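Local coordinates for protein ribonucleoside-diphosphate reductase small chain 2 (Saccharomyces cerevisiae, PDB 1JK0) that serves as a small subunit of ribonucleotide reductase, the enzyme that makes deoxyribonucleotides for DNA synthesis, and is required for folding of RNR2 and assembly with the large subunits, at residues R34-M37 with F38-K41; Q107-P111 with E112-F116; F182-K185 with E186-Q190; K241-E244 with K245-E249. All coordinates share one frame; numbering follows the deposited sequence.

In the fold
The four contacts lie in a largely helical chain of the ferritin-like clan and form two touching pairs. Contacts 1 and 2, with centres 12 Å apart, are joined where Arg34 NH2 meets Glu112 OE2 in a 2.8 Å salt bridge, which fastens the 34-41 loop to the start of helix 111-138. Contacts 3 and 4, 13 Å apart between centres, meet through Ile188 CD1 and Ile247 CG1. Between the pairs, contacts 2 and 3 come within about 8 Å at their nearest atoms. The centre of contact 3 lies about 5 Å from the centre of the chain; its Glu186 side chain lies about 9 Å from that of Tyr131, the predicted active-site residue.

Contact 1: residues R34-M37 with F38-K41; sequences RFVM and FPIK
Met37 and Phe38 form a Met-aromatic contact in the loop between helices 13-21 and 43-54. The sulfur SD of Met37 stands 5.3 Å from the centroid of the Phe38 ring, approaching it obliquely. Met37, with CG held between its backbone N and carbonyl carbon (chi1 73°), is the buried part of the loop: its side chain also rests on Pro111 and on Trp46 of helix 43-54. Ile40 likewise packs against Trp46. Here the loop is pressed onto the body of the fold.

A second flank meets another protein chain of the assembly, on which Val36, Phe38 and Pro39 pack. Within the loop, Val36 CG1 comes to 3.9 Å from Pro39 CD, the two side chains crossing at about a right angle.

The solvent side belongs to Lys41, which is exposed; its long chain leads the ammonium end away from the loop. Arg34 reaches forward along the loop to Lys41, but its polar grip lies outside, on Glu112, which takes NH2 in a salt bridge. Over one face of the guanidinium sits Lys41 CB, 3.9 Å from Arg34 NH2.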
loop_
_atom_site.group_PDB
_atom_site.type_symbol
_atom_site.label_atom_id
_atom_site.label_comp_id
_atom_site.label_asym_id
_atom_site.label_seq_id
_atom_site.Cartn_x
_atom_site.Cartn_y
_atom_site.Cartn_z
ATOM N N ARG B 34 -12.804 -12.665 -9.363
ATOM C CA ARG B 34 -12.893 -11.385 -10.076
ATOM C C ARG B 34 -11.497 -10.837 -10.404
ATOM O O ARG B 34 -10.943 -10.019 -9.675
ATOM C CB ARG B 34 -13.695 -10.352 -9.265
ATOM C CG ARG B 34 -13.595 -8.941 -9.837
ATOM C CD ARG B 34 -14.836 -8.081 -9.624
ATOM N NE ARG B 34 -15.041 -7.646 -8.245
ATOM C CZ ARG B 34 -15.148 -6.376 -7.858
ATOM N NH1 ARG B 34 -15.055 -5.374 -8.738
ATOM N NH2 ARG B 34 -15.394 -6.115 -6.579
ATOM N N PHE B 35 -10.937 -11.290 -11.519
ATOM C CA PHE B 35 -9.604 -10.873 -11.932
ATOM C C PHE B 35 -9.570 -9.409 -12.312
ATOM O O PHE B 35 -8.876 -8.606 -11.695
ATOM C CB PHE B 35 -9.151 -11.731 -13.104
ATOM C CG PHE B 35 -9.340 -13.197 -12.869
ATOM C CD1 PHE B 35 -10.325 -13.906 -13.554
ATOM C CD2 PHE B 35 -8.566 -13.861 -11.921
ATOM C CE1 PHE B 35 -10.537 -15.260 -13.297
ATOM C CE2 PHE B 35 -8.768 -15.208 -11.656
ATOM C CZ PHE B 35 -9.758 -15.911 -12.347
ATOM N N VAL B 36 -10.308 -9.076 -13.356
ATOM C CA VAL B 36 -10.399 -7.704 -13.801
ATOM C C VAL B 36 -11.307 -7.064 -12.760
ATOM O O VAL B 36 -12.225 -7.702 -12.251
ATOM C CB VAL B 36 -11.047 -7.637 -15.189
ATOM C CG1 VAL B 36 -11.174 -6.192 -15.648
ATOM C CG2 VAL B 36 -10.222 -8.442 -16.163
ATOM N N MET B 37 -11.068 -5.811 -12.426
ATOM C CA MET B 37 -11.895 -5.197 -11.416
ATOM C C MET B 37 -12.721 -4.036 -11.905
ATOM O O MET B 37 -13.542 -3.511 -11.155
ATOM C CB MET B 37 -11.013 -4.721 -10.274
ATOM C CG MET B 37 -10.200 -3.507 -10.611
ATOM S SD MET B 37 -10.782 -2.084 -9.697
ATOM C CE MET B 37 -9.359 -1.734 -8.699
ATOM N N PHE B 38 -12.540 -3.626 -13.154
ATOM C CA PHE B 38 -13.295 -2.467 -13.549
ATOM C C PHE B 38 -14.766 -2.601 -13.697
ATOM O O PHE B 38 -15.481 -1.596 -13.620
ATOM C CB PHE B 38 -12.709 -1.743 -14.732
ATOM C CG PHE B 38 -12.318 -0.371 -14.370
ATOM C CD1 PHE B 38 -11.009 -0.071 -14.032
ATOM C CD2 PHE B 38 -13.292 0.596 -14.206
ATOM C CE1 PHE B 38 -10.674 1.184 -13.524
ATOM C CE2 PHE B 38 -12.976 1.849 -13.703
ATOM C CZ PHE B 38 -11.660 2.150 -13.357
ATOM N N PRO B 39 -15.263 -3.809 -13.987
ATOM C CA PRO B 39 -16.729 -3.687 -14.037
ATOM C C PRO B 39 -17.025 -3.594 -12.516
ATOM O O PRO B 39 -17.135 -4.618 -11.833
ATOM C CB PRO B 39 -17.163 -5.003 -14.677
ATOM C CG PRO B 39 -15.970 -5.327 -15.587
ATOM C CD PRO B 39 -14.778 -4.993 -14.721
ATOM N N ILE B 40 -17.091 -2.369 -11.986
ATOM C CA ILE B 40 -17.305 -2.146 -10.558
ATOM C C ILE B 40 -18.551 -2.761 -9.932
ATOM O O ILE B 40 -19.667 -2.538 -10.408
ATOM C CB ILE B 40 -17.287 -0.636 -10.204
ATOM C CG1 ILE B 40 -15.849 -0.142 -10.106
ATOM C CG2 ILE B 40 -17.933 -0.393 -8.848
ATOM C CD1 ILE B 40 -15.320 0.468 -11.368
ATOM N N LYS B 41 -18.353 -3.512 -8.846
ATOM C CA LYS B 41 -19.466 -4.139 -8.148
ATOM C C LYS B 41 -19.936 -3.305 -6.957
ATOM O O LYS B 41 -21.093 -3.412 -6.543
ATOM C CB LYS B 41 -19.092 -5.533 -7.664
ATOM C CG LYS B 41 -20.300 -6.348 -7.200
ATOM C CD LYS B 41 -19.890 -7.652 -6.511
ATOM C CE LYS B 41 -21.088 -8.561 -6.315
ATOM N NZ LYS B 41 -21.658 -9.053 -7.605
#

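Contact 2: residues Q107-P111 with E112-F116; sequences QLQNP and EGKSF
Asn110 and Glu112 meet at about a right angle, with the amide and carboxylate planes 64° apart. Asn110 ND2 gives a hydrogen bond of 3.3 Å to Glu112 OE2, reaching the oxygen from above the carboxylate plane. CG of Asn110 lies between its own N and carbonyl carbon (chi1 60°), which turns the amide toward the helix. The stronger partner of that carboxylate is Arg34. Pro111 runs alongside Glu112, the two side chains pointing the same way.

Asn110 is at the N-cap position of helix 111-138, and its O receives Lys114 N at 3.1 Å. At the next residue, Pro111 O is gripped twice by Ser115, whose N (3.1 Å) and OG come from opposite faces of the carbonyl plane. Lys114 stretches back over the preceding loop, bending only at its last torsion, and NZ makes a weak bond to Leu108 O at 3.2 Å beside its main partner, Ser105 O. A leucine in place of Lys114 would probably leave Ser105 O and Leu108 O without their ammonium mate and the loop less firmly tied to the helix. Gln109 centres an inverse gamma turn, closed by Asn110 N to Leu108 O. Leu108 CD2 lies 3.5 Å from Gly113 CA.

Around this helix start, Leu108 packs on Phe226 and Leu230 of helix 207-232 and on Tyr175 of helix 175-188, while Asn110 and Glu112 rest on Ile45 of helix 43-54.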
loop_
_atom_site.group_PDB
_atom_site.type_symbol
_atom_site.label_atom_id
_atom_site.label_comp_id
_atom_site.label_asym_id
_atom_site.label_seq_id
_atom_site.Cartn_x
_atom_site.Cartn_y
_atom_site.Cartn_z
ATOM N N GLN B 107 -11.032 -7.253 6.660
ATOM C CA GLN B 107 -12.340 -7.867 6.730
ATOM C C GLN B 107 -13.218 -7.526 5.534
ATOM O O GLN B 107 -14.081 -8.309 5.143
ATOM C CB GLN B 107 -13.018 -7.431 8.014
ATOM C CG GLN B 107 -12.161 -7.651 9.231
ATOM C CD GLN B 107 -12.941 -7.517 10.503
ATOM O OE1 GLN B 107 -13.854 -8.295 10.752
ATOM N NE2 GLN B 107 -12.593 -6.525 11.319
ATOM N N LEU B 108 -12.994 -6.351 4.961
ATOM C CA LEU B 108 -13.750 -5.884 3.811
ATOM C C LEU B 108 -13.177 -6.529 2.546
ATOM O O LEU B 108 -12.187 -6.046 1.991
ATOM C CB LEU B 108 -13.634 -4.368 3.743
ATOM C CG LEU B 108 -14.585 -3.666 2.789
ATOM C CD1 LEU B 108 -16.024 -4.024 3.092
ATOM C CD2 LEU B 108 -14.368 -2.186 2.908
ATOM N N GLN B 109 -13.810 -7.607 2.084
ATOM C CA GLN B 109 -13.330 -8.357 0.919
ATOM C C GLN B 109 -13.604 -7.849 -0.504
ATOM O O GLN B 109 -14.370 -8.469 -1.241
ATOM C CB GLN B 109 -13.825 -9.806 1.005
ATOM C CG GLN B 109 -13.490 -10.514 2.314
ATOM C CD GLN B 109 -12.000 -10.751 2.500
ATOM O OE1 GLN B 109 -11.392 -11.578 1.812
ATOM N NE2 GLN B 109 -11.400 -10.014 3.430
ATOM N N ASN B 110 -12.984 -6.741 -0.899
ATOM C CA ASN B 110 -13.119 -6.231 -2.260
ATOM C C ASN B 110 -12.124 -5.107 -2.567
ATOM O O ASN B 110 -11.716 -4.350 -1.677
ATOM C CB ASN B 110 -14.557 -5.798 -2.566
ATOM C CG ASN B 110 -15.048 -4.705 -1.665
ATOM O OD1 ASN B 110 -15.584 -4.971 -0.593
ATOM N ND2 ASN B 110 -14.870 -3.456 -2.089
ATOM N N PRO B 111 -11.722 -4.986 -3.846
ATOM C CA PRO B 111 -10.768 -3.981 -4.323
ATOM C C PRO B 111 -11.232 -2.569 -4.032
ATOM O O PRO B 111 -10.427 -1.692 -3.715
ATOM C CB PRO B 111 -10.703 -4.237 -5.826
ATOM C CG PRO B 111 -11.342 -5.601 -6.013
ATOM C CD PRO B 111 -12.404 -5.629 -4.982
ATOM N N GLU B 112 -12.533 -2.341 -4.154
ATOM C CA GLU B 112 -13.076 -1.020 -3.905
ATOM C C GLU B 112 -12.734 -0.581 -2.470
ATOM O O GLU B 112 -12.023 0.406 -2.277
ATOM C CB GLU B 112 -14.595 -1.019 -4.152
ATOM C CG GLU B 112 -15.036 -1.215 -5.632
ATOM C CD GLU B 112 -15.407 -2.671 -6.007
ATOM O OE1 GLU B 112 -16.164 -2.851 -6.997
ATOM O OE2 GLU B 112 -14.934 -3.629 -5.335
ATOM N N GLY B 113 -13.208 -1.332 -1.473
ATOM C CA GLY B 113 -12.941 -1.000 -0.077
ATOM C C GLY B 113 -11.479 -0.933 0.337
ATOM O O GLY B 113 -11.052 0.009 1.014
ATOM N N LYS B 114 -10.689 -1.923 -0.053
ATOM C CA LYS B 114 -9.284 -1.910 0.323
ATOM C C LYS B 114 -8.553 -0.725 -0.287
ATOM O O LYS B 114 -7.555 -0.264 0.251
ATOM C CB LYS B 114 -8.608 -3.209 -0.092
ATOM C CG LYS B 114 -9.126 -4.418 0.624
ATOM C CD LYS B 114 -8.567 -5.684 -0.006
ATOM C CE LYS B 114 -9.349 -6.905 0.453
ATOM N NZ LYS B 114 -9.200 -7.157 1.913
ATOM N N SER B 115 -9.030 -0.232 -1.420
ATOM C CA SER B 115 -8.385 0.924 -2.020
ATOM C C SER B 115 -8.647 2.139 -1.134
ATOM O O SER B 115 -7.743 2.945 -0.872
ATOM C CB SER B 115 -8.932 1.174 -3.422
ATOM O OG SER B 115 -8.676 0.046 -4.237
ATOM N N PHE B 116 -9.882 2.265 -0.654
ATOM C CA PHE B 116 -10.222 3.400 0.190
ATOM C C PHE B 116 -9.368 3.371 1.459
ATOM O O PHE B 116 -8.827 4.397 1.874
ATOM C CB PHE B 116 -11.718 3.394 0.553
ATOM C CG PHE B 116 -12.133 4.558 1.419
ATOM C CD1 PHE B 116 -11.734 4.638 2.748
ATOM C CD2 PHE B 116 -12.851 5.615 0.879
ATOM C CE1 PHE B 116 -12.038 5.756 3.521
ATOM C CE2 PHE B 116 -13.155 6.736 1.638
ATOM C CZ PHE B 116 -12.746 6.808 2.963
#

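Contact 3: residues F182-K185 with E186-Q190; sequences FAAK and EGIFQ
Ala183 O takes Gly187 N in a nearly straight hydrogen bond, 2.6 Å long with an angle of 169°. Next comes Phe189 N to Ala184 O, 3.0 Å, a five-residue step that marks a wider pi-type turn as helix 175-188 runs out; Ile188 N also reaches Ala184 O, but weakly. Glu186 N is held weakly by Phe182 O and by Ala183 O.

Side chains fill in around this backbone. Phe182 and Glu186 lie side by side and point the same way, ring and carboxylate 79° apart, with Glu186 OE1 3.8 Å from Phe182 CE2. Glu186 OE2 has a long, weak ion pair with Arg220. CG1 of Ile188 stands opposite its own carbonyl carbon (chi1 -58°), which carries CD1 back to lie against Ala184 CB at 3.5 Å, while the Phe189 ring turns its edge, at CD1, to Ala184 O. Trimming Ile188 to an alanine would probably open a gap beside Ala184 and lose the contact with Ile247 of the neighbouring helix.

That neighbour is helix 240-258, where Phe189 also lies on Ala250 and Tyr257. Helix 155-166 backs Ala184 through Phe163, and helix 207-232 meets Phe182 at Ser227 and Glu186 at Thr224.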
loop_
_atom_site.group_PDB
_atom_site.type_symbol
_atom_site.label_atom_id
_atom_site.label_comp_id
_atom_site.label_asym_id
_atom_site.label_seq_id
_atom_site.Cartn_x
_atom_site.Cartn_y
_atom_site.Cartn_z
ATOM N N PHE B 182 -15.636 2.287 15.469
ATOM C CA PHE B 182 -14.615 2.878 14.619
ATOM C C PHE B 182 -14.984 4.318 14.246
ATOM O O PHE B 182 -14.141 5.212 14.303
ATOM C CB PHE B 182 -14.429 2.030 13.354
ATOM C CG PHE B 182 -13.189 2.363 12.580
ATOM C CD1 PHE B 182 -13.193 2.338 11.190
ATOM C CD2 PHE B 182 -12.002 2.696 13.243
ATOM C CE1 PHE B 182 -12.035 2.643 10.468
ATOM C CE2 PHE B 182 -10.840 3.001 12.530
ATOM C CZ PHE B 182 -10.856 2.974 11.140
ATOM N N ALA B 183 -16.246 4.539 13.881
ATOM C CA ALA B 183 -16.709 5.878 13.514
ATOM C C ALA B 183 -16.653 6.833 14.700
ATOM O O ALA B 183 -16.374 8.024 14.540
ATOM C CB ALA B 183 -18.126 5.820 12.970
ATOM N N ALA B 184 -16.952 6.304 15.886
ATOM C CA ALA B 184 -16.901 7.093 17.107
ATOM C C ALA B 184 -15.472 7.578 17.205
ATOM O O ALA B 184 -15.219 8.772 17.311
ATOM C CB ALA B 184 -17.240 6.225 18.315
ATOM N N LYS B 185 -14.543 6.628 17.138
ATOM C CA LYS B 185 -13.115 6.925 17.216
ATOM C C LYS B 185 -12.605 7.825 16.094
ATOM O O LYS B 185 -11.542 8.447 16.212
ATOM C CB LYS B 185 -12.277 5.645 17.184
ATOM C CG LYS B 185 -10.802 5.979 17.291
ATOM C CD LYS B 185 -9.875 4.858 16.912
ATOM C CE LYS B 185 -8.461 5.397 16.799
ATOM N NZ LYS B 185 -8.403 6.576 15.873
ATOM N N GLU B 186 -13.357 7.890 15.007
ATOM C CA GLU B 186 -12.948 8.684 13.867
ATOM C C GLU B 186 -13.589 10.065 13.839
ATOM O O GLU B 186 -12.918 11.062 13.579
ATOM C CB GLU B 186 -13.302 7.930 12.587
ATOM C CG GLU B 186 -12.433 8.275 11.416
ATOM C CD GLU B 186 -10.985 7.932 11.679
ATOM O OE1 GLU B 186 -10.701 6.739 11.943
ATOM O OE2 GLU B 186 -10.140 8.855 11.627
ATOM N N GLY B 187 -14.892 10.112 14.109
ATOM C CA GLY B 187 -15.617 11.371 14.068
ATOM C C GLY B 187 -15.979 11.994 15.398
ATOM O O GLY B 187 -15.880 13.209 15.557
ATOM N N ILE B 188 -16.408 11.177 16.352
ATOM C CA ILE B 188 -16.773 11.699 17.659
ATOM C C ILE B 188 -15.534 12.226 18.358
ATOM O O ILE B 188 -15.332 13.433 18.447
ATOM C CB ILE B 188 -17.417 10.617 18.559
ATOM C CG1 ILE B 188 -18.661 10.042 17.878
ATOM C CG2 ILE B 188 -17.794 11.226 19.909
ATOM C CD1 ILE B 188 -19.352 8.960 18.674
ATOM N N PHE B 189 -14.698 11.307 18.829
ATOM C CA PHE B 189 -13.483 11.656 19.548
ATOM C C PHE B 189 -12.875 13.024 19.320
ATOM O O PHE B 189 -13.384 14.021 19.832
ATOM C CB PHE B 189 -12.417 10.592 19.348
ATOM C CG PHE B 189 -12.490 9.504 20.361
ATOM C CD1 PHE B 189 -13.556 8.614 20.360
ATOM C CD2 PHE B 189 -11.537 9.416 21.370
ATOM C CE1 PHE B 189 -13.682 7.652 21.350
ATOM C CE2 PHE B 189 -11.651 8.456 22.372
ATOM C CZ PHE B 189 -12.731 7.570 22.361
ATOM N N GLN B 190 -11.796 13.096 18.557
ATOM C CA GLN B 190 -11.134 14.379 18.364
ATOM C C GLN B 190 -11.945 15.557 17.822
ATOM O O GLN B 190 -11.369 16.550 17.383
ATOM C CB GLN B 190 -9.894 14.167 17.515
ATOM C CG GLN B 190 -8.909 13.235 18.162
ATOM C CD GLN B 190 -7.731 12.975 17.277
ATOM O OE1 GLN B 190 -7.874 12.398 16.204
ATOM N NE2 GLN B 190 -6.550 13.409 17.710
#

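Contact 4: residues K241-E244 with K245-E249; sequences KIIE and KIITE
Ile246 lies one helical turn beyond Ile242, and its side chain can be followed outward from the backbone. CB sits 3.5 Å from Ile243 O. The next atom, CG1, anti to the carbonyl carbon and beside the backbone N (chi1 -58°), lies 3.0 Å from Ile242 O. CD1 then runs on to meet Ile242 CG2 at 3.9 Å, the two isoleucines crossing at a slant. The same side chain also packs on Trp167, on Phe163 of helix 155-166 and on Ala181 of helix 175-188.

All of this takes place on one helix, 240-258, within the helical bundle of the small chain. Its turns are held by backbone bonds from residue i+4 to i, such as Ile247 N to Ile243 O at 3.1 Å and 165°. The same Ile243 O also accepts Ile246 N, which comes from above its carbonyl plane.

The partner pair Ile243 and Ile247 differs from the first: these side chains lie side by side and point the same way, CG2 of Ile243 meeting CD1 of Ile247 at 3.9 Å. Both rest on Leu286 of helix 277-288. Polar groups take over on the more exposed side, where Thr248 OG1 gives a bond of 2.8 Å to Glu244 O, set almost end-on to the carbonyl, while Thr248 N makes a weaker, longer one to the same oxygen.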
loop_
_atom_site.group_PDB
_atom_site.type_symbol
_atom_site.label_atom_id
_atom_site.label_comp_id
_atom_site.label_asym_id
_atom_site.label_seq_id
_atom_site.Cartn_x
_atom_site.Cartn_y
_atom_site.Cartn_z
ATOM N N LYS B 241 -30.134 0.038 20.468
ATOM C CA LYS B 241 -29.660 0.495 21.775
ATOM C C LYS B 241 -28.143 0.388 21.917
ATOM O O LYS B 241 -27.508 1.313 22.423
ATOM C CB LYS B 241 -30.360 -0.273 22.917
ATOM C CG LYS B 241 -31.563 0.471 23.540
ATOM C CD LYS B 241 -32.182 -0.278 24.733
ATOM C CE LYS B 241 -32.960 -1.538 24.319
ATOM N NZ LYS B 241 -34.286 -1.252 23.678
ATOM N N ILE B 242 -27.566 -0.728 21.469
ATOM C CA ILE B 242 -26.118 -0.923 21.545
ATOM C C ILE B 242 -25.402 0.231 20.839
ATOM O O ILE B 242 -24.373 0.718 21.312
ATOM C CB ILE B 242 -25.682 -2.243 20.884
ATOM C CG1 ILE B 242 -26.417 -3.418 21.522
ATOM C CG2 ILE B 242 -24.190 -2.423 21.048
ATOM C CD1 ILE B 242 -26.088 -4.758 20.908
ATOM N N ILE B 243 -25.946 0.665 19.706
ATOM C CA ILE B 243 -25.359 1.769 18.968
ATOM C C ILE B 243 -25.263 2.962 19.907
ATOM O O ILE B 243 -24.171 3.431 20.236
ATOM C CB ILE B 243 -26.227 2.169 17.760
ATOM C CG1 ILE B 243 -26.307 1.002 16.778
ATOM C CG2 ILE B 243 -25.636 3.402 17.081
ATOM C CD1 ILE B 243 -27.137 1.278 15.558
ATOM N N GLU B 244 -26.419 3.449 20.340
ATOM C CA GLU B 244 -26.456 4.576 21.253
ATOM C C GLU B 244 -25.605 4.282 22.495
ATOM O O GLU B 244 -25.182 5.201 23.194
ATOM C CB GLU B 244 -27.898 4.877 21.662
ATOM C CG GLU B 244 -28.049 6.155 22.462
ATOM C CD GLU B 244 -29.497 6.496 22.749
ATOM O OE1 GLU B 244 -30.192 5.675 23.384
ATOM O OE2 GLU B 244 -29.941 7.588 22.341
ATOM N N LYS B 245 -25.348 3.001 22.764
ATOM C CA LYS B 245 -24.540 2.616 23.919
ATOM C C LYS B 245 -23.048 2.766 23.625
ATOM O O LYS B 245 -22.250 3.000 24.535
ATOM C CB LYS B 245 -24.835 1.168 24.346
ATOM C CG LYS B 245 -26.167 0.967 25.086
ATOM C CD LYS B 245 -26.341 -0.481 25.600
ATOM C CE LYS B 245 -25.319 -0.835 26.690
ATOM N NZ LYS B 245 -25.420 -2.240 27.184
ATOM N N ILE B 246 -22.677 2.638 22.353
ATOM C CA ILE B 246 -21.281 2.762 21.944
ATOM C C ILE B 246 -20.863 4.226 21.804
ATOM O O ILE B 246 -19.773 4.610 22.229
ATOM C CB ILE B 246 -21.035 2.031 20.613
ATOM C CG1 ILE B 246 -21.424 0.560 20.769
ATOM C CG2 ILE B 246 -19.572 2.144 20.211
ATOM C CD1 ILE B 246 -21.308 -0.249 19.505
ATOM N N ILE B 247 -21.735 5.038 21.214
ATOM C CA ILE B 247 -21.450 6.457 21.028
ATOM C C ILE B 247 -21.319 7.206 22.352
ATOM O O ILE B 247 -20.320 7.890 22.595
ATOM C CB ILE B 247 -22.549 7.145 20.201
ATOM C CG1 ILE B 247 -22.319 6.878 18.715
ATOM C CG2 ILE B 247 -22.568 8.641 20.493
ATOM C CD1 ILE B 247 -22.498 5.439 18.320
ATOM N N THR B 248 -22.343 7.088 23.192
ATOM C CA THR B 248 -22.360 7.754 24.486
ATOM C C THR B 248 -21.012 7.604 25.175
ATOM O O THR B 248 -20.372 8.602 25.518
ATOM C CB THR B 248 -23.467 7.182 25.388
ATOM O OG1 THR B 248 -24.744 7.469 24.814
ATOM C CG2 THR B 248 -23.410 7.808 26.767
ATOM N N GLU B 249 -20.578 6.362 25.365
ATOM C CA GLU B 249 -19.295 6.096 26.013
ATOM C C GLU B 249 -18.142 6.932 25.441
ATOM O O GLU B 249 -17.327 7.462 26.198
ATOM C CB GLU B 249 -18.944 4.608 25.910
ATOM C CG GLU B 249 -20.003 3.686 26.468
ATOM C CD GLU B 249 -19.499 2.269 26.660
ATOM O OE1 GLU B 249 -20.334 1.378 26.928
ATOM O OE2 GLU B 249 -18.272 2.044 26.560
#